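Local coordinates for protein exocyst complex component EXO70 (Saccharomyces cerevisiae, PDB 2B1E) that helps assemble the exocyst complex, which tethers secretory vesicles to sites of exocytosis in the secretory pathway, at residues 246-257 and 271-282. Residues are numbered along the deposited sequence; the frame is centred on the assembly and turned at random.
Sequences SFELVESINDVK and LQDCTQEVRQVT
K257 and T275 meet tip to tip, NZ of K257 donating to OG1 of T275 at 2.9 Å, the one hydrogen bond between segments 246-257 and 271-282. The lysine chain bends at chi3 (-61°), which turns its ammonium end back onto the threonine. OG1 of T275 in turn donates to L271 O, 3.2 Å away and approached from above the carbonyl plane, and thus bridges the lysine and the backbone of its own helix; L271 O also accepts the backbone N-H of T275. L271 and K257 run alongside one another, pointing in opposite senses, CD1 of the leucine lying 3.9 Å from CG of the lysine. Its other branch, CD2, meets CD1 of I253 at 3.6 Å, while V256 crosses the leucine at roughly a right angle. One turn before I253, CG2 of V250 touches two methyls, V278 CG2 at 3.5 Å and T282 CG2 at 3.6 Å. The methyl of T282 also faces S246, whose OG hydrogen-bonds to G243 O. Helix 209-233 packs against both partners, through Y224 on I253 and F228 on C274. With segment axes 9.7 Å apart at 156°, this is an antiparallel helix pair of the elongated alpha-helical Exo70 rod, its two helices consecutive in the chain.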
ATOM      1  N   SER A 246      -1.376  -6.536   1.714  1.00 40.63           N
ATOM      2  CA  SER A 246      -2.285  -5.916   0.763  1.00 39.95           C
ATOM      3  C   SER A 246      -1.526  -5.015  -0.208  1.00 38.83           C
ATOM      4  O   SER A 246      -1.903  -4.893  -1.374  1.00 38.73           O
ATOM      5  CB  SER A 246      -3.346  -5.104   1.503  1.00 40.16           C
ATOM      6  OG  SER A 246      -2.749  -4.090   2.288  1.00 43.01           O
ATOM      7  N   PHE A 247      -0.460  -4.381   0.270  1.00 37.56           N
ATOM      8  CA  PHE A 247       0.334  -3.509  -0.589  1.00 36.69           C
ATOM      9  C   PHE A 247       0.939  -4.304  -1.743  1.00 36.31           C
ATOM     10  O   PHE A 247       1.039  -3.801  -2.864  1.00 36.23           O
ATOM     11  CB  PHE A 247       1.457  -2.830   0.205  1.00 35.68           C
ATOM     12  CG  PHE A 247       0.977  -1.796   1.187  1.00 36.15           C
ATOM     13  CD1 PHE A 247       0.022  -0.852   0.817  1.00 35.34           C
ATOM     14  CD2 PHE A 247       1.512  -1.739   2.473  1.00 35.76           C
ATOM     15  CE1 PHE A 247      -0.391   0.137   1.712  1.00 34.81           C
ATOM     16  CE2 PHE A 247       1.107  -0.755   3.373  1.00 33.86           C
ATOM     17  CZ  PHE A 247       0.153   0.185   2.992  1.00 33.81           C
ATOM     18  N   GLU A 248       1.340  -5.542  -1.468  1.00 35.14           N
ATOM     19  CA  GLU A 248       1.930  -6.392  -2.498  1.00 35.16           C
ATOM     20  C   GLU A 248       0.860  -6.954  -3.430  1.00 34.71           C
ATOM     21  O   GLU A 248       1.138  -7.270  -4.586  1.00 33.93           O
ATOM     22  CB  GLU A 248       2.718  -7.540  -1.867  1.00 36.19           C
ATOM     23  CG  GLU A 248       3.873  -7.085  -0.992  1.00 37.42           C
ATOM     24  CD  GLU A 248       4.659  -8.243  -0.412  1.00 38.40           C
ATOM     25  OE1 GLU A 248       5.422  -8.017   0.551  1.00 40.95           O
ATOM     26  OE2 GLU A 248       4.520  -9.376  -0.916  1.00 38.34           O
ATOM     27  N   LEU A 249      -0.359  -7.091  -2.920  1.00 34.46           N
ATOM     28  CA  LEU A 249      -1.460  -7.590  -3.730  1.00 34.34           C
ATOM     29  C   LEU A 249      -1.894  -6.492  -4.690  1.00 34.14           C
ATOM     30  O   LEU A 249      -2.194  -6.755  -5.853  1.00 33.99           O
ATOM     31  CB  LEU A 249      -2.634  -8.010  -2.844  1.00 34.53           C
ATOM     32  CG  LEU A 249      -2.428  -9.277  -2.008  1.00 35.76           C
ATOM     33  CD1 LEU A 249      -3.638  -9.502  -1.108  1.00 35.20           C
ATOM     34  CD2 LEU A 249      -2.218 -10.478  -2.932  1.00 36.14           C
ATOM     35  N   VAL A 250      -1.924  -5.256  -4.201  1.00 33.76           N
ATOM     36  CA  VAL A 250      -2.299  -4.125  -5.041  1.00 33.03           C
ATOM     37  C   VAL A 250      -1.334  -4.064  -6.221  1.00 33.37           C
ATOM     38  O   VAL A 250      -1.741  -3.825  -7.360  1.00 32.99           O
ATOM     39  CB  VAL A 250      -2.228  -2.790  -4.257  1.00 33.36           C
ATOM     40  CG1 VAL A 250      -2.367  -1.608  -5.213  1.00 32.81           C
ATOM     41  CG2 VAL A 250      -3.335  -2.747  -3.204  1.00 32.00           C
ATOM     42  N   GLU A 251      -0.054  -4.290  -5.941  1.00 33.13           N
ATOM     43  CA  GLU A 251       0.978  -4.271  -6.970  1.00 34.09           C
ATOM     44  C   GLU A 251       0.753  -5.394  -7.986  1.00 33.31           C
ATOM     45  O   GLU A 251       0.996  -5.229  -9.183  1.00 32.99           O
ATOM     46  CB  GLU A 251       2.354  -4.436  -6.323  1.00 36.79           C
ATOM     47  CG  GLU A 251       3.490  -4.583  -7.322  1.00 41.64           C
ATOM     48  CD  GLU A 251       4.792  -5.006  -6.669  1.00 45.22           C
ATOM     49  OE1 GLU A 251       5.745  -5.325  -7.414  1.00 45.57           O
ATOM     50  OE2 GLU A 251       4.862  -5.018  -5.415  1.00 46.08           O
ATOM     51  N   SER A 252       0.298  -6.539  -7.493  1.00 31.65           N
ATOM     52  CA  SER A 252       0.034  -7.692  -8.337  1.00 29.87           C
ATOM     53  C   SER A 252      -1.072  -7.388  -9.337  1.00 29.22           C
ATOM     54  O   SER A 252      -0.857  -7.453 -10.549  1.00 29.26           O
ATOM     55  CB  SER A 252      -0.368  -8.890  -7.476  1.00 30.04           C
ATOM     56  OG  SER A 252      -0.565 -10.044  -8.269  1.00 30.84           O
ATOM     57  N   ILE A 253      -2.256  -7.050  -8.829  1.00 26.75           N
ATOM     58  CA  ILE A 253      -3.390  -6.750  -9.693  1.00 27.96           C
ATOM     59  C   ILE A 253      -3.089  -5.593 -10.653  1.00 28.16           C
ATOM     60  O   ILE A 253      -3.596  -5.567 -11.777  1.00 27.10           O
ATOM     61  CB  ILE A 253      -4.664  -6.422  -8.863  1.00 29.29           C
ATOM     62  CG1 ILE A 253      -5.891  -6.380  -9.781  1.00 28.32           C
ATOM     63  CG2 ILE A 253      -4.508  -5.086  -8.152  1.00 28.85           C
ATOM     64  CD1 ILE A 253      -6.244  -7.718 -10.392  1.00 28.21           C
ATOM     65  N   ASN A 254      -2.270  -4.638 -10.217  1.00 27.66           N
ATOM     66  CA  ASN A 254      -1.914  -3.519 -11.084  1.00 27.72           C
ATOM     67  C   ASN A 254      -1.085  -4.026 -12.262  1.00 27.21           C
ATOM     68  O   ASN A 254      -1.351  -3.678 -13.412  1.00 27.24           O
ATOM     69  CB  ASN A 254      -1.115  -2.458 -10.320  1.00 28.18           C
ATOM     70  CG  ASN A 254      -1.985  -1.614  -9.406  1.00 28.70           C
ATOM     71  OD1 ASN A 254      -3.197  -1.822  -9.313  1.00 30.25           O
ATOM     72  ND2 ASN A 254      -1.369  -0.654  -8.729  1.00 28.01           N
ATOM     73  N   ASP A 255      -0.076  -4.842 -11.973  1.00 26.30           N
ATOM     74  CA  ASP A 255       0.775  -5.388 -13.029  1.00 26.81           C
ATOM     75  C   ASP A 255      -0.025  -6.223 -14.033  1.00 25.92           C
ATOM     76  O   ASP A 255       0.217  -6.159 -15.239  1.00 24.95           O
ATOM     77  CB  ASP A 255       1.897  -6.244 -12.432  1.00 28.63           C
ATOM     78  CG  ASP A 255       2.972  -5.408 -11.749  1.00 32.87           C
ATOM     79  OD1 ASP A 255       3.002  -4.178 -11.975  1.00 34.28           O
ATOM     80  OD2 ASP A 255       3.794  -5.983 -10.996  1.00 32.98           O
ATOM     81  N   VAL A 256      -0.978  -7.006 -13.537  1.00 23.83           N
ATOM     82  CA  VAL A 256      -1.786  -7.835 -14.418  1.00 25.20           C
ATOM     83  C   VAL A 256      -2.686  -6.961 -15.280  1.00 25.41           C
ATOM     84  O   VAL A 256      -2.779  -7.163 -16.488  1.00 22.04           O
ATOM     85  CB  VAL A 256      -2.652  -8.844 -13.619  1.00 26.65           C
ATOM     86  CG1 VAL A 256      -3.625  -9.557 -14.549  1.00 29.19           C
ATOM     87  CG2 VAL A 256      -1.758  -9.865 -12.939  1.00 26.32           C
ATOM     88  N   LYS A 257      -3.334  -5.976 -14.665  1.00 26.24           N
ATOM     89  CA  LYS A 257      -4.214  -5.091 -15.418  1.00 28.83           C
ATOM     90  C   LYS A 257      -3.497  -4.303 -16.513  1.00 29.49           C
ATOM     91  O   LYS A 257      -4.029  -4.144 -17.613  1.00 28.38           O
ATOM     92  CB  LYS A 257      -4.944  -4.120 -14.482  1.00 28.60           C
ATOM     93  CG  LYS A 257      -5.996  -4.788 -13.622  1.00 30.03           C
ATOM     94  CD  LYS A 257      -7.016  -3.787 -13.080  1.00 31.28           C
ATOM     95  CE  LYS A 257      -6.372  -2.733 -12.205  1.00 33.60           C
ATOM     96  NZ  LYS A 257      -7.402  -1.851 -11.586  1.00 33.10           N
ATOM     97  N   LEU A 271     -11.006  -8.845 -12.474  1.00 39.82           N
ATOM     98  CA  LEU A 271      -9.893  -8.047 -11.988  1.00 40.34           C
ATOM     99  C   LEU A 271     -10.439  -6.801 -11.305  1.00 41.53           C
ATOM    100  O   LEU A 271     -10.069  -6.488 -10.174  1.00 41.84           O
ATOM    101  CB  LEU A 271      -8.975  -7.645 -13.144  1.00 39.05           C
ATOM    102  CG  LEU A 271      -8.354  -8.785 -13.954  1.00 38.00           C
ATOM    103  CD1 LEU A 271      -7.374  -8.210 -14.970  1.00 35.40           C
ATOM    104  CD2 LEU A 271      -7.648  -9.756 -13.016  1.00 35.91           C
ATOM    105  N   GLN A 272     -11.333  -6.103 -11.997  1.00 41.85           N
ATOM    106  CA  GLN A 272     -11.935  -4.890 -11.464  1.00 42.82           C
ATOM    107  C   GLN A 272     -12.517  -5.137 -10.074  1.00 43.14           C
ATOM    108  O   GLN A 272     -12.259  -4.375  -9.142  1.00 43.02           O
ATOM    109  CB  GLN A 272     -13.017  -4.387 -12.417  1.00 42.96           C
ATOM    110  CG  GLN A 272     -12.491  -4.113 -13.818  1.00 42.86           C
ATOM    111  CD  GLN A 272     -13.572  -3.641 -14.769  1.00 42.56           C
ATOM    112  OE1 GLN A 272     -14.605  -4.295 -14.926  1.00 43.28           O
ATOM    113  NE2 GLN A 272     -13.337  -2.503 -15.413  1.00 41.05           N
ATOM    114  N   ASP A 273     -13.296  -6.203  -9.931  1.00 43.64           N
ATOM    115  CA  ASP A 273     -13.874  -6.524  -8.636  1.00 44.57           C
ATOM    116  C   ASP A 273     -12.736  -6.665  -7.626  1.00 44.28           C
ATOM    117  O   ASP A 273     -12.797  -6.119  -6.524  1.00 43.05           O
ATOM    118  CB  ASP A 273     -14.667  -7.827  -8.708  1.00 46.50           C
ATOM    119  CG  ASP A 273     -15.790  -7.770  -9.728  1.00 48.75           C
ATOM    120  OD1 ASP A 273     -16.621  -6.839  -9.651  1.00 49.75           O
ATOM    121  OD2 ASP A 273     -15.846  -8.662 -10.605  1.00 51.07           O
ATOM    122  N   CYS A 274     -11.694  -7.393  -8.017  1.00 43.96           N
ATOM    123  CA  CYS A 274     -10.539  -7.602  -7.151  1.00 44.53           C
ATOM    124  C   CYS A 274      -9.878  -6.282  -6.774  1.00 44.30           C
ATOM    125  O   CYS A 274      -9.474  -6.086  -5.630  1.00 43.33           O
ATOM    126  CB  CYS A 274      -9.515  -8.513  -7.835  1.00 45.87           C
ATOM    127  SG  CYS A 274      -9.999 -10.252  -7.905  1.00 46.53           S
ATOM    128  N   THR A 275      -9.773  -5.379  -7.744  1.00 44.50           N
ATOM    129  CA  THR A 275      -9.164  -4.079  -7.503  1.00 45.92           C
ATOM    130  C   THR A 275      -9.963  -3.281  -6.480  1.00 46.29           C
ATOM    131  O   THR A 275      -9.416  -2.838  -5.472  1.00 45.55           O
ATOM    132  CB  THR A 275      -9.064  -3.253  -8.802  1.00 45.73           C
ATOM    133  OG1 THR A 275      -8.207  -3.925  -9.732  1.00 46.23           O
ATOM    134  CG2 THR A 275      -8.500  -1.868  -8.512  1.00 46.13           C
ATOM    135  N   GLN A 276     -11.257  -3.110  -6.737  1.00 47.33           N
ATOM    136  CA  GLN A 276     -12.121  -2.351  -5.835  1.00 48.87           C
ATOM    137  C   GLN A 276     -12.168  -2.938  -4.431  1.00 48.70           C
ATOM    138  O   GLN A 276     -12.434  -2.227  -3.465  1.00 49.19           O
ATOM    139  CB  GLN A 276     -13.548  -2.269  -6.387  1.00 50.10           C
ATOM    140  CG  GLN A 276     -14.489  -1.450  -5.510  1.00 51.96           C
ATOM    141  CD  GLN A 276     -15.916  -1.427  -6.026  1.00 52.99           C
ATOM    142  OE1 GLN A 276     -16.175  -1.017  -7.159  1.00 53.48           O
ATOM    143  NE2 GLN A 276     -16.852  -1.865  -5.191  1.00 53.43           N
ATOM    144  N   GLU A 277     -11.903  -4.233  -4.319  1.00 49.08           N
ATOM    145  CA  GLU A 277     -11.932  -4.895  -3.023  1.00 49.14           C
ATOM    146  C   GLU A 277     -10.627  -4.689  -2.258  1.00 48.22           C
ATOM    147  O   GLU A 277     -10.644  -4.306  -1.092  1.00 47.59           O
ATOM    148  CB  GLU A 277     -12.210  -6.388  -3.209  1.00 50.25           C
ATOM    149  CG  GLU A 277     -12.568  -7.125  -1.930  1.00 53.49           C
ATOM    150  CD  GLU A 277     -13.101  -8.521  -2.198  1.00 54.61           C
ATOM    151  OE1 GLU A 277     -14.124  -8.636  -2.905  1.00 55.58           O
ATOM    152  OE2 GLU A 277     -12.501  -9.501  -1.704  1.00 55.07           O
ATOM    153  N   VAL A 278      -9.497  -4.935  -2.917  1.00 47.41           N
ATOM    154  CA  VAL A 278      -8.199  -4.770  -2.272  1.00 46.26           C
ATOM    155  C   VAL A 278      -7.999  -3.322  -1.830  1.00 46.33           C
ATOM    156  O   VAL A 278      -7.337  -3.060  -0.827  1.00 46.76           O
ATOM    157  CB  VAL A 278      -7.036  -5.176  -3.209  1.00 45.80           C
ATOM    158  CG1 VAL A 278      -6.926  -4.203  -4.372  1.00 45.04           C
ATOM    159  CG2 VAL A 278      -5.735  -5.225  -2.424  1.00 45.00           C
ATOM    160  N   ARG A 279      -8.575  -2.384  -2.578  1.00 46.04           N
ATOM    161  CA  ARG A 279      -8.459  -0.973  -2.237  1.00 46.52           C
ATOM    162  C   ARG A 279      -9.227  -0.640  -0.964  1.00 46.28           C
ATOM    163  O   ARG A 279      -8.847   0.262  -0.220  1.00 46.01           O
ATOM    164  CB  ARG A 279      -8.961  -0.094  -3.386  1.00 46.91           C
ATOM    165  CG  ARG A 279      -7.941   0.111  -4.496  1.00 48.87           C
ATOM    166  CD  ARG A 279      -8.472   1.053  -5.564  1.00 50.50           C
ATOM    167  NE  ARG A 279      -7.458   1.376  -6.564  1.00 52.48           N
ATOM    168  CZ  ARG A 279      -7.688   2.115  -7.646  1.00 53.33           C
ATOM    169  NH1 ARG A 279      -8.899   2.607  -7.867  1.00 52.78           N
ATOM    170  NH2 ARG A 279      -6.708   2.361  -8.507  1.00 53.56           N
ATOM    171  N   GLN A 280     -10.313  -1.363  -0.715  1.00 46.18           N
ATOM    172  CA  GLN A 280     -11.103  -1.135   0.487  1.00 45.93           C
ATOM    173  C   GLN A 280     -10.232  -1.504   1.678  1.00 44.60           C
ATOM    174  O   GLN A 280     -10.201  -0.806   2.691  1.00 44.16           O
ATOM    175  CB  GLN A 280     -12.347  -2.023   0.486  1.00 47.54           C
ATOM    176  CG  GLN A 280     -13.208  -1.890  -0.754  1.00 51.05           C
ATOM    177  CD  GLN A 280     -14.378  -2.857  -0.753  1.00 53.09           C
ATOM    178  OE1 GLN A 280     -14.199  -4.064  -0.575  1.00 53.95           O
ATOM    179  NE2 GLN A 280     -15.583  -2.332  -0.958  1.00 53.96           N
ATOM    180  N   VAL A 281      -9.515  -2.612   1.533  1.00 43.22           N
ATOM    181  CA  VAL A 281      -8.641  -3.112   2.579  1.00 41.84           C
ATOM    182  C   VAL A 281      -7.446  -2.208   2.867  1.00 41.19           C
ATOM    183  O   VAL A 281      -7.167  -1.906   4.030  1.00 38.94           O
ATOM    184  CB  VAL A 281      -8.141  -4.525   2.233  1.00 41.28           C
ATOM    185  CG1 VAL A 281      -7.159  -5.011   3.286  1.00 40.54           C
ATOM    186  CG2 VAL A 281      -9.326  -5.474   2.144  1.00 41.21           C
ATOM    187  N   THR A 282      -6.738  -1.773   1.828  1.00 40.17           N
ATOM    188  CA  THR A 282      -5.582  -0.908   2.050  1.00 40.23           C
ATOM    189  C   THR A 282      -6.025   0.430   2.631  1.00 39.98           C
ATOM    190  O   THR A 282      -5.316   1.019   3.447  1.00 39.52           O
ATOM    191  CB  THR A 282      -4.778  -0.645   0.750  1.00 39.74           C
ATOM    192  OG1 THR A 282      -5.599   0.053  -0.190  1.00 40.30           O
ATOM    193  CG2 THR A 282      -4.296  -1.951   0.141  1.00 40.12           C
TER